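UPF0255 protein frsA (Vibrio vulnificus, PDB 4I4C) probably hydrolyses carboxylic esters, as a member of the FrsA family of alpha/beta-hydrolase-fold proteins, and here holds hexanoic acid in a pocket. Local coordinates at residues G296-I302 / V368-D373. Residues are numbered along the deposited sequence; the frame is centred on the assembly and turned at random.
Sequences GAPIHDI and VSPYSD
The carboxylate of Asp-373 lies against the backbone turn of 296-302 and gathers its amide hydrogens. His-300 N donates to Asp-373 OD2 over 3.1 Å with an N-H...O angle of 159°, coming from above the carboxylate plane, 53° out of it. Asp-301 N meets the syn lone pair of Asp-373 OD1 at 3.1 Å, with a weaker second bond to OD2, so both oxygens are engaged and the group's rotation is restrained. This cluster of N-H dipoles would be expected to favour the charged carboxylate. A water ties both backbones together: it donates to Val-368 O at 2.8 Å and accepts from Ile-302 N at 3.1 Å.

Ser-369 makes the second polar link. With its hydroxyl anti to the backbone N (chi1 -172°), OG donates to Ala-297 O at 2.8 Å, approaching from above the carbonyl plane; the same OG is hydrogen-bonded to Asn-374. Weaker contacts surround these bonds: Pro-370 CG rests on Asp-301 CB at 3.6 Å, and Pro-298 CA directs a CA-H...O contact of 3.5 Å at Val-368 O. Pro-298 centres an inverse gamma turn, and its carbonyl is held by Asn-276.

Val-368 borders the hexanoic acid and touches Arg-272 of its pocket. The contact joins two loops that follow adjacent parallel strands, 291-295 and 358-363, in the central sheet of an alpha/beta-hydrolase fold. Helix 273-284 packs against Ala-297, Pro-298 and Ile-299, while the second loop leads into helix 371-379, for which Pro-370 is the N-cap residue.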
loop_
_atom_site.group_PDB
_atom_site.type_symbol
_atom_site.label_atom_id
_atom_site.label_comp_id
_atom_site.label_asym_id
_atom_site.label_seq_id
_atom_site.Cartn_x
_atom_site.Cartn_y
_atom_site.Cartn_z
ATOM N N GLY A 296 2.038 7.448 -8.274
ATOM C CA GLY A 296 2.605 8.020 -7.056
ATOM C C GLY A 296 3.891 7.370 -6.549
ATOM O O GLY A 296 4.179 7.404 -5.351
ATOM N N ALA A 297 4.676 6.788 -7.456
ATOM C CA ALA A 297 5.900 6.074 -7.078
ATOM C C ALA A 297 7.080 7.014 -6.782
ATOM O O ALA A 297 7.331 7.970 -7.535
ATOM C CB ALA A 297 6.276 5.047 -8.170
ATOM N N PRO A 298 7.806 6.755 -5.675
ATOM C CA PRO A 298 9.029 7.506 -5.348
ATOM C C PRO A 298 10.212 6.965 -6.141
ATOM O O PRO A 298 11.062 6.260 -5.579
ATOM C CB PRO A 298 9.230 7.215 -3.853
ATOM C CG PRO A 298 8.613 5.864 -3.655
ATOM C CD PRO A 298 7.444 5.790 -4.620
ATOM N N ILE A 299 10.261 7.288 -7.431
ATOM C CA ILE A 299 11.265 6.734 -8.342
ATOM C C ILE A 299 12.690 7.131 -7.986
ATOM O O ILE A 299 13.604 6.305 -8.013
ATOM C CB ILE A 299 10.993 7.159 -9.795
ATOM C CG1 ILE A 299 9.684 6.560 -10.309
ATOM C CG2 ILE A 299 12.153 6.766 -10.707
ATOM C CD1 ILE A 299 9.520 5.086 -10.034
ATOM N N HIS A 300 12.885 8.403 -7.666
ATOM C CA HIS A 300 14.229 8.912 -7.462
ATOM C C HIS A 300 14.311 10.113 -6.529
ATOM O O HIS A 300 15.086 10.101 -5.563
ATOM C CB HIS A 300 14.876 9.296 -8.799
ATOM C CG HIS A 300 16.103 10.151 -8.651
ATOM N ND1 HIS A 300 17.308 9.656 -8.196
ATOM C CD2 HIS A 300 16.306 11.469 -8.897
ATOM C CE1 HIS A 300 18.202 10.632 -8.172
ATOM N NE2 HIS A 300 17.619 11.741 -8.595
ATOM N N ASP A 301 13.533 11.153 -6.833
ATOM C CA ASP A 301 13.774 12.476 -6.252
ATOM C C ASP A 301 13.835 12.497 -4.723
ATOM O O ASP A 301 14.828 12.937 -4.152
ATOM C CB ASP A 301 12.762 13.511 -6.758
ATOM C CG ASP A 301 13.172 14.928 -6.413
ATOM O OD1 ASP A 301 14.022 15.495 -7.132
ATOM O OD2 ASP A 301 12.658 15.469 -5.416
ATOM N N ILE A 302 12.780 12.017 -4.068
ATOM C CA ILE A 302 12.734 12.041 -2.609
ATOM C C ILE A 302 13.840 11.177 -1.987
ATOM O O ILE A 302 14.477 11.586 -1.016
ATOM C CB ILE A 302 11.329 11.661 -2.051
ATOM C CG1 ILE A 302 11.337 11.635 -0.526
ATOM C CG2 ILE A 302 10.861 10.316 -2.568
ATOM C CD1 ILE A 302 11.453 13.004 0.102
ATOM N N VAL A 368 6.128 13.405 -3.295
ATOM C CA VAL A 368 6.720 12.078 -3.200
ATOM C C VAL A 368 6.996 11.532 -4.595
ATOM O O VAL A 368 7.924 10.750 -4.786
ATOM C CB VAL A 368 5.794 11.107 -2.422
ATOM C CG1 VAL A 368 6.291 9.677 -2.515
ATOM C CG2 VAL A 368 5.681 11.535 -0.976
ATOM N N SER A 369 6.195 11.964 -5.569
ATOM C CA SER A 369 6.328 11.483 -6.944
ATOM C C SER A 369 6.268 12.606 -7.980
ATOM O O SER A 369 5.238 12.815 -8.614
ATOM C CB SER A 369 5.230 10.471 -7.255
ATOM O OG SER A 369 5.453 9.872 -8.513
ATOM N N PRO A 370 7.375 13.334 -8.151
ATOM C CA PRO A 370 7.352 14.463 -9.086
ATOM C C PRO A 370 7.192 14.010 -10.538
ATOM O O PRO A 370 7.481 12.866 -10.885
ATOM C CB PRO A 370 8.714 15.133 -8.867
ATOM C CG PRO A 370 9.599 14.038 -8.311
ATOM C CD PRO A 370 8.681 13.156 -7.489
ATOM N N TYR A 371 6.716 14.911 -11.380
ATOM C CA TYR A 371 6.566 14.623 -12.802
ATOM C C TYR A 371 7.926 14.221 -13.409
ATOM O O TYR A 371 8.008 13.299 -14.227
ATOM C CB TYR A 371 5.946 15.835 -13.511
ATOM C CG TYR A 371 5.724 15.671 -14.998
ATOM C CD1 TYR A 371 5.008 14.593 -15.498
ATOM C CD2 TYR A 371 6.205 16.614 -15.901
ATOM C CE1 TYR A 371 4.790 14.445 -16.852
ATOM C CE2 TYR A 371 5.990 16.472 -17.265
ATOM C CZ TYR A 371 5.279 15.384 -17.732
ATOM O OH TYR A 371 5.062 15.220 -19.083
ATOM N N SER A 372 8.983 14.897 -12.968
ATOM C CA SER A 372 10.352 14.556 -13.358
ATOM C C SER A 372 10.734 13.088 -13.113
ATOM O O SER A 372 11.431 12.470 -13.924
ATOM C CB SER A 372 11.341 15.479 -12.654
ATOM O OG SER A 372 11.107 15.554 -11.267
ATOM N N ASP A 373 10.271 12.529 -12.007
ATOM C CA ASP A 373 10.462 11.105 -11.739
ATOM C C ASP A 373 9.807 10.245 -12.826
ATOM O O ASP A 373 10.454 9.379 -13.440
ATOM C CB ASP A 373 9.878 10.743 -10.373
ATOM C CG ASP A 373 10.907 10.799 -9.258
ATOM O OD1 ASP A 373 12.036 11.262 -9.512
ATOM O OD2 ASP A 373 10.580 10.390 -8.121
HETATM O O HOH W 1 10.525 10.754 -5.728
#